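PDB 4L7A: uncharacterized protein from Bacteroides caccae, which is of unknown function but probably acts as a zinc-dependent metallopeptidase. Local coordinates for residues 56-59 with 60-63; 14-17 with 18-21; 24-27 with 28-32. All blocks are in the same frame, centred on the assembly; numbering follows the deposited sequence. Where two conformers were deposited one is given.

How the contacts relate
Contacts 2 and 3 both use helix 17-35. Contact 2 caps its first turn, and contact 3 is a wider turn further along, with centres about 15 Å apart. Contact 1 caps the start of the next long helix, 59-81. Contacts 1 and 2 touch, with centres about 11 Å apart. Phe59 CG lies 3.5 Å from Ala15 CB, and Trp60 CZ2 is 3.8 Å from Glu19 CD, so the starts of the two helices pack against each other. Contact 3 does not touch contact 1; their nearest atoms are about 6 Å apart. All three lie on the same side of the chain's centre.

Contact 1 of 3, residues 56-59 with 60-63; sequences PTDF and WLSV
Asp58 OD1 accepts from Leu61 N at 3.0 Å, and the bond is nearly straight at 167°. The N-H comes from above the carboxylate plane. With CG anti to the backbone N (chi1 174°), the carboxylate folds back over the first turn, and its CG rests 3.5 Å from Leu61 CB. A water links OD1 to Trp60 N, donating to the first and accepting from the second. Asp58 O is gripped twice by Ser62, by OG at 2.9 Å and by the backbone N, from opposite faces of the carbonyl plane. Ser62 OG also meets Thr57 CG2.

Beside the cap, Phe59 and Trp60 form an edge-to-face pair with planes at 90°. The edge of Phe59 points at the face of the indole, with CD2 over it and 3.7 Å from Trp60 CE2. Val63 CG2 lies over one face of Phe59 in a CH-pi contact, 4.2 Å from the ring centroid. An alanine in place of Trp60 would remove the indole, and the Phe59 edge would probably lose its aromatic partner and be freer to shift.

Further out, Phe59 packs on Ala15 and Lys20, and Trp60 on Glu19 and Ile270. Met122 of strand 115-122 touches Thr57, Leu61 and Ser62. Asp58 is thus an aspartate N-cap, and the packing around it sets the start of helix 59-81 against helix 17-35 and strand 115-122.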
loop_
_atom_site.group_PDB
_atom_site.type_symbol
_atom_site.label_atom_id
_atom_site.label_comp_id
_atom_site.label_asym_id
_atom_site.label_seq_id
_atom_site.Cartn_x
_atom_site.Cartn_y
_atom_site.Cartn_z
ATOM N N PRO A 56 -17.297 -14.215 8.817
ATOM C CA PRO A 56 -17.959 -12.930 8.860
ATOM C C PRO A 56 -16.965 -11.784 9.104
ATOM O O PRO A 56 -15.973 -11.928 9.828
ATOM C CB PRO A 56 -18.916 -13.079 10.043
ATOM C CG PRO A 56 -19.193 -14.517 10.092
ATOM C CD PRO A 56 -17.871 -15.163 9.782
ATOM N N THR A 57 -17.234 -10.661 8.476
ATOM C CA THR A 57 -16.394 -9.488 8.598
ATOM C C THR A 57 -16.628 -8.878 9.964
ATOM O O THR A 57 -17.740 -8.507 10.267
ATOM C CB THR A 57 -16.763 -8.489 7.473
ATOM O OG1 THR A 57 -16.574 -9.162 6.195
ATOM C CG2 THR A 57 -15.909 -7.246 7.530
ATOM N N ASP A 58 -15.578 -8.769 10.780
ATOM C CA ASP A 58 -15.664 -8.248 12.160
ATOM C C ASP A 58 -15.874 -6.731 12.107
ATOM O O ASP A 58 -15.044 -6.006 11.565
ATOM C CB ASP A 58 -14.340 -8.635 12.853
ATOM C CG ASP A 58 -14.150 -8.056 14.287
ATOM O OD1 ASP A 58 -14.659 -6.988 14.677
ATOM O OD2 ASP A 58 -13.335 -8.683 15.024
ATOM N N PHE A 59 -16.968 -6.246 12.684
ATOM C CA PHE A 59 -17.310 -4.841 12.591
ATOM C C PHE A 59 -16.321 -3.875 13.274
ATOM O O PHE A 59 -15.852 -2.948 12.650
ATOM C CB PHE A 59 -18.682 -4.575 13.179
ATOM C CG PHE A 59 -19.063 -3.096 13.199
ATOM C CD1 PHE A 59 -19.650 -2.505 12.075
ATOM C CD2 PHE A 59 -18.855 -2.323 14.313
ATOM C CE1 PHE A 59 -20.048 -1.160 12.078
ATOM C CE2 PHE A 59 -19.256 -0.980 14.331
ATOM C CZ PHE A 59 -19.865 -0.401 13.197
ATOM N N TRP A 60 -16.036 -4.073 14.547
ATOM C CA TRP A 60 -15.151 -3.159 15.253
ATOM C C TRP A 60 -13.692 -3.246 14.731
ATOM O O TRP A 60 -12.951 -2.266 14.745
ATOM C CB TRP A 60 -15.234 -3.384 16.763
ATOM C CG TRP A 60 -16.540 -2.960 17.259
ATOM C CD1 TRP A 60 -17.553 -3.768 17.662
ATOM C CD2 TRP A 60 -17.004 -1.606 17.422
ATOM N NE1 TRP A 60 -18.614 -3.019 18.053
ATOM C CE2 TRP A 60 -18.329 -1.683 17.873
ATOM C CE3 TRP A 60 -16.449 -0.353 17.179
ATOM C CZ2 TRP A 60 -19.104 -0.550 18.131
ATOM C CZ3 TRP A 60 -17.218 0.776 17.409
ATOM C CH2 TRP A 60 -18.535 0.674 17.904
ATOM N N LEU A 61 -13.314 -4.383 14.203
ATOM C CA LEU A 61 -12.051 -4.417 13.503
ATOM C C LEU A 61 -12.079 -3.612 12.148
ATOM O O LEU A 61 -11.064 -3.014 11.761
ATOM C CB LEU A 61 -11.626 -5.864 13.264
ATOM C CG LEU A 61 -10.263 -6.070 12.564
ATOM C CD1 LEU A 61 -9.144 -5.391 13.359
ATOM C CD2 LEU A 61 -10.021 -7.573 12.451
ATOM N N SER A 62 -13.227 -3.595 11.461
ATOM C CA SER A 62 -13.372 -2.791 10.247
ATOM C C SER A 62 -13.209 -1.306 10.559
ATOM O O SER A 62 -12.621 -0.585 9.799
ATOM C CB SER A 62 -14.713 -3.001 9.572
ATOM O OG SER A 62 -14.807 -4.353 9.142
ATOM N N VAL A 63 -13.742 -0.869 11.689
ATOM C CA VAL A 63 -13.623 0.497 12.130
ATOM C C VAL A 63 -12.159 0.850 12.400
ATOM O O VAL A 63 -11.674 1.942 12.007
ATOM C CB VAL A 63 -14.451 0.728 13.410
ATOM C CG1 VAL A 63 -14.248 2.137 13.932
ATOM C CG2 VAL A 63 -15.924 0.505 13.138
HETATM O O HOH W 1 -16.791 -6.500 16.060
#

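Contact 2 of 3, residues 14-17 with 18-21; sequences DASE and KEKS
Ser16 OG sits between its own backbone N and carbonyl carbon (chi1 64°), which turns it to Glu19 N. Glu19 has CG anti to its carbonyl carbon (chi1 -73°) and an extended chain beyond, and this carries the carboxylate back to Ser16 N. Two bonds result. Glu19 N donates to Ser16 OG at 3.2 Å, and Ser16 N donates to Glu19 OE1 at 3.0 Å. The second is nearly straight at 168° and meets OE1 on the anti side, somewhat out of the carboxylate plane. Ser16 OG also packs 3.3 Å from Glu19 CG.

This reciprocal pair is a capping box, and it opens helix 17-35. A water donates to both Asp14 O and Glu19 OE1, tying the incoming loop to the same carboxylate. Ala15 CA lies 3.4 Å from Glu19 OE1.

The first backbone bonds of the helix follow, from Lys20 N to Ser16 O and from Ser21 N to Glu17 O. Ser21 OG also donates to Glu17 O at 3.1 Å, from the opposite face of that carbonyl to Ser21 N. The extended Lys20 chain passes Ser16 O and Ala15 CB. Its NZ makes a long salt bridge to Glu17 OE2 at 3.8 Å. Lys20 also packs on Tyr41 and Arg42.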
loop_
_atom_site.group_PDB
_atom_site.type_symbol
_atom_site.label_atom_id
_atom_site.label_comp_id
_atom_site.label_asym_id
_atom_site.label_seq_id
_atom_site.Cartn_x
_atom_site.Cartn_y
_atom_site.Cartn_z
ATOM N N ASP A 14 -20.850 -8.166 17.722
ATOM C CA ASP A 14 -21.907 -7.883 16.695
ATOM C C ASP A 14 -22.325 -6.411 16.796
ATOM O O ASP A 14 -22.522 -5.845 17.883
ATOM C CB ASP A 14 -23.171 -8.761 16.846
ATOM C CG ASP A 14 -22.871 -10.260 16.972
ATOM O OD1 ASP A 14 -22.367 -10.861 16.020
ATOM O OD2 ASP A 14 -23.180 -10.860 18.019
ATOM N N ALA A 15 -22.511 -5.797 15.657
ATOM C CA ALA A 15 -22.897 -4.412 15.648
ATOM C C ALA A 15 -24.402 -4.264 15.512
ATOM O O ALA A 15 -25.040 -5.050 14.826
ATOM C CB ALA A 15 -22.207 -3.724 14.537
ATOM N N SER A 16 -24.953 -3.226 16.119
ATOM C CA SER A 16 -26.380 -2.881 15.957
ATOM C C SER A 16 -26.569 -2.092 14.664
ATOM O O SER A 16 -25.594 -1.576 14.098
ATOM C CB SER A 16 -26.838 -2.011 17.142
ATOM O OG SER A 16 -26.153 -0.768 17.155
ATOM N N GLU A 17 -27.803 -1.911 14.222
ATOM C CA GLU A 17 -28.056 -1.076 13.036
ATOM C C GLU A 17 -27.624 0.372 13.252
ATOM O O GLU A 17 -27.158 1.030 12.320
ATOM C CB GLU A 17 -29.517 -1.107 12.651
ATOM C CG GLU A 17 -29.997 -2.463 12.201
ATOM C CD GLU A 17 -29.177 -3.020 11.019
ATOM O OE1 GLU A 17 -28.800 -2.254 10.076
ATOM O OE2 GLU A 17 -28.911 -4.242 11.068
ATOM N N LYS A 18 -27.787 0.860 14.472
ATOM C CA LYS A 18 -27.389 2.238 14.813
ATOM C C LYS A 18 -25.879 2.452 14.675
ATOM O O LYS A 18 -25.444 3.460 14.127
ATOM C CB LYS A 18 -27.833 2.554 16.241
ATOM C CG LYS A 18 -27.820 4.048 16.612
ATOM C CD LYS A 18 -28.820 4.332 17.731
ATOM C CE LYS A 18 -30.290 4.030 17.311
ATOM N NZ LYS A 18 -31.319 4.654 18.208
ATOM N N GLU A 19 -25.106 1.486 15.161
ATOM C CA GLU A 19 -23.635 1.492 15.069
ATOM C C GLU A 19 -23.195 1.450 13.596
ATOM O O GLU A 19 -22.354 2.235 13.182
ATOM C CB GLU A 19 -23.046 0.325 15.889
ATOM C CG GLU A 19 -23.153 0.565 17.430
ATOM C CD GLU A 19 -22.853 -0.660 18.302
ATOM O OE1 GLU A 19 -22.945 -1.801 17.823
ATOM O OE2 GLU A 19 -22.605 -0.491 19.517
ATOM N N LYS A 20 -23.817 0.587 12.794
ATOM C CA LYS A 20 -23.507 0.515 11.367
ATOM C C LYS A 20 -23.857 1.775 10.620
ATOM O O LYS A 20 -23.109 2.155 9.729
ATOM C CB LYS A 20 -24.227 -0.628 10.680
ATOM C CG LYS A 20 -23.793 -1.951 11.195
ATOM C CD LYS A 20 -24.616 -2.997 10.535
ATOM C CE LYS A 20 -24.411 -4.314 11.170
ATOM N NZ LYS A 20 -25.314 -5.263 10.499
ATOM N N SER A 21 -24.991 2.410 10.960
ATOM C CA SER A 21 -25.337 3.678 10.318
ATOM C C SER A 21 -24.358 4.761 10.770
ATOM O O SER A 21 -24.037 5.645 9.998
ATOM C CB SER A 21 -26.779 4.138 10.643
ATOM O OG SER A 21 -27.665 3.161 10.168
HETATM O O HOH W 2 -21.319 -3.673 18.845
#

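Contact 3 of 3, residues 24-27 with 28-32; sequences DRWL and LENYV
Helix 17-35 widens to a pi-type turn at 28-32, where Leu27 O accepts from two backbone donors. Tyr31 N reaches it at 2.9 Å and Val32 N at 3.1 Å. The Val32 bond is the straighter, at 169°, and lies in the carbonyl plane.

One residue earlier, Trp26 O is also gripped twice, by the backbone N of Asn30 and by its side chain. Asn30 ND2 donates to Trp26 O at 2.9 Å, with the acceptor in the amide plane. The same amide stacks on the Trp26 indole with planes 18° apart, and ND2 stands 3.2 Å above the ring plane. Asn30 CB lies over the six-membered ring, 3.8 Å from its centroid. With CG anti to the backbone N (chi1 -173°), the Trp26 indole reaches beneath the amide.

Trp26 CZ3 meets the Tyr31 ring at its edge, 3.9 Å from CE1. Leu27 CD2 packs obliquely on the same ring. Tyr31 OH is hydrogen-bonded to Ala66 O of helix 59-81. Arg25 NE and Glu29 OE2 make a long and doubtful salt bridge, since both side chains have two conformers. Trp26 also meets the Tyr271 ring edge-to-face. The shared carbonyl of Leu27, bonded four and five residues on, is the mark of a pi-type turn within an alpha-helix.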
loop_
_atom_site.group_PDB
_atom_site.type_symbol
_atom_site.label_atom_id
_atom_site.label_comp_id
_atom_site.label_asym_id
_atom_site.label_seq_id
_atom_site.Cartn_x
_atom_site.Cartn_y
_atom_site.Cartn_z
ATOM N N ASP A 24 -21.343 4.240 8.664
ATOM C CA ASP A 24 -21.614 4.690 7.292
ATOM C C ASP A 24 -21.453 6.177 7.225
ATOM O O ASP A 24 -20.838 6.699 6.323
ATOM C CB ASP A 24 -22.999 4.312 6.799
ATOM C CG ASP A 24 -23.197 2.818 6.691
ATOM O OD1 ASP A 24 -22.216 2.045 6.673
ATOM O OD2 ASP A 24 -24.372 2.401 6.654
ATOM N N ARG A 25 -21.988 6.857 8.218
ATOM C CA ARG A 25 -21.889 8.324 8.286
ATOM C C ARG A 25 -20.409 8.724 8.343
ATOM O O ARG A 25 -19.976 9.587 7.605
ATOM C CB ARG A 25 -22.699 8.907 9.482
ATOM C CG ARG A 25 -23.489 10.197 9.167
ATOM C CD ARG A 25 -24.203 10.840 10.413
ATOM N NE ARG A 25 -23.323 11.733 11.190
ATOM C CZ ARG A 25 -22.853 11.486 12.415
ATOM N NH1 ARG A 25 -23.182 10.385 13.065
ATOM N NH2 ARG A 25 -22.076 12.364 13.002
ATOM N N TRP A 26 -19.634 8.069 9.207
ATOM C CA TRP A 26 -18.214 8.381 9.343
ATOM C C TRP A 26 -17.469 8.143 8.019
ATOM O O TRP A 26 -16.575 8.910 7.667
ATOM C CB TRP A 26 -17.644 7.564 10.482
ATOM C CG TRP A 26 -16.280 7.884 10.821
ATOM C CD1 TRP A 26 -15.878 8.736 11.793
ATOM C CD2 TRP A 26 -15.078 7.423 10.164
ATOM N NE1 TRP A 26 -14.510 8.800 11.821
ATOM C CE2 TRP A 26 -13.987 7.991 10.854
ATOM C CE3 TRP A 26 -14.824 6.541 9.107
ATOM C CZ2 TRP A 26 -12.659 7.740 10.517
ATOM C CZ3 TRP A 26 -13.488 6.265 8.769
ATOM C CH2 TRP A 26 -12.428 6.867 9.475
ATOM N N LEU A 27 -17.829 7.085 7.295
ATOM C CA LEU A 27 -17.166 6.769 6.024
ATOM C C LEU A 27 -17.541 7.829 4.969
ATOM O O LEU A 27 -16.685 8.271 4.163
ATOM C CB LEU A 27 -17.522 5.381 5.534
ATOM C CG LEU A 27 -16.946 4.289 6.430
ATOM C CD1 LEU A 27 -17.605 2.965 6.105
ATOM C CD2 LEU A 27 -15.440 4.170 6.249
ATOM N N LEU A 28 -18.797 8.237 4.951
ATOM C CA LEU A 28 -19.186 9.303 4.025
ATOM C C LEU A 28 -18.276 10.521 4.226
ATOM O O LEU A 28 -17.740 11.077 3.280
ATOM C CB LEU A 28 -20.631 9.677 4.259
ATOM C CG LEU A 28 -21.227 10.835 3.449
ATOM C CD1 LEU A 28 -21.118 10.568 1.958
ATOM C CD2 LEU A 28 -22.718 11.054 3.813
ATOM N N GLU A 29 -18.074 10.876 5.490
ATOM C CA GLU A 29 -17.372 12.089 5.838
ATOM C C GLU A 29 -15.851 11.958 5.719
ATOM O O GLU A 29 -15.190 12.918 5.413
ATOM C CB GLU A 29 -17.833 12.577 7.219
ATOM C CG GLU A 29 -19.367 12.893 7.242
ATOM C CD GLU A 29 -19.970 13.058 8.634
ATOM O OE1 GLU A 29 -19.281 12.929 9.662
ATOM O OE2 GLU A 29 -21.170 13.320 8.698
ATOM N N ASN A 30 -15.300 10.782 5.947
ATOM C CA ASN A 30 -13.865 10.656 5.938
ATOM C C ASN A 30 -13.225 10.014 4.680
ATOM O O ASN A 30 -12.025 10.067 4.546
ATOM C CB ASN A 30 -13.387 9.866 7.157
ATOM C CG ASN A 30 -13.483 10.658 8.436
ATOM O OD1 ASN A 30 -12.541 11.316 8.826
ATOM N ND2 ASN A 30 -14.652 10.648 9.054
ATOM N N TYR A 31 -14.000 9.341 3.851
ATOM C CA TYR A 31 -13.495 8.656 2.670
ATOM C C TYR A 31 -14.175 9.203 1.415
ATOM O O TYR A 31 -13.505 9.655 0.504
ATOM C CB TYR A 31 -13.701 7.138 2.769
ATOM C CG TYR A 31 -12.565 6.392 3.500
ATOM C CD1 TYR A 31 -12.518 6.335 4.859
ATOM C CD2 TYR A 31 -11.560 5.790 2.800
ATOM C CE1 TYR A 31 -11.482 5.667 5.534
ATOM C CE2 TYR A 31 -10.515 5.116 3.441
ATOM C CZ TYR A 31 -10.491 5.041 4.804
ATOM O OH TYR A 31 -9.481 4.389 5.456
ATOM N N VAL A 32 -15.498 9.225 1.412
ATOM C CA VAL A 32 -16.267 9.629 0.232
ATOM C C VAL A 32 -16.094 11.104 -0.029
ATOM O O VAL A 32 -15.618 11.477 -1.102
ATOM C CB VAL A 32 -17.770 9.379 0.351
ATOM C CG1 VAL A 32 -18.473 9.847 -0.966
ATOM C CG2 VAL A 32 -18.076 7.914 0.568
#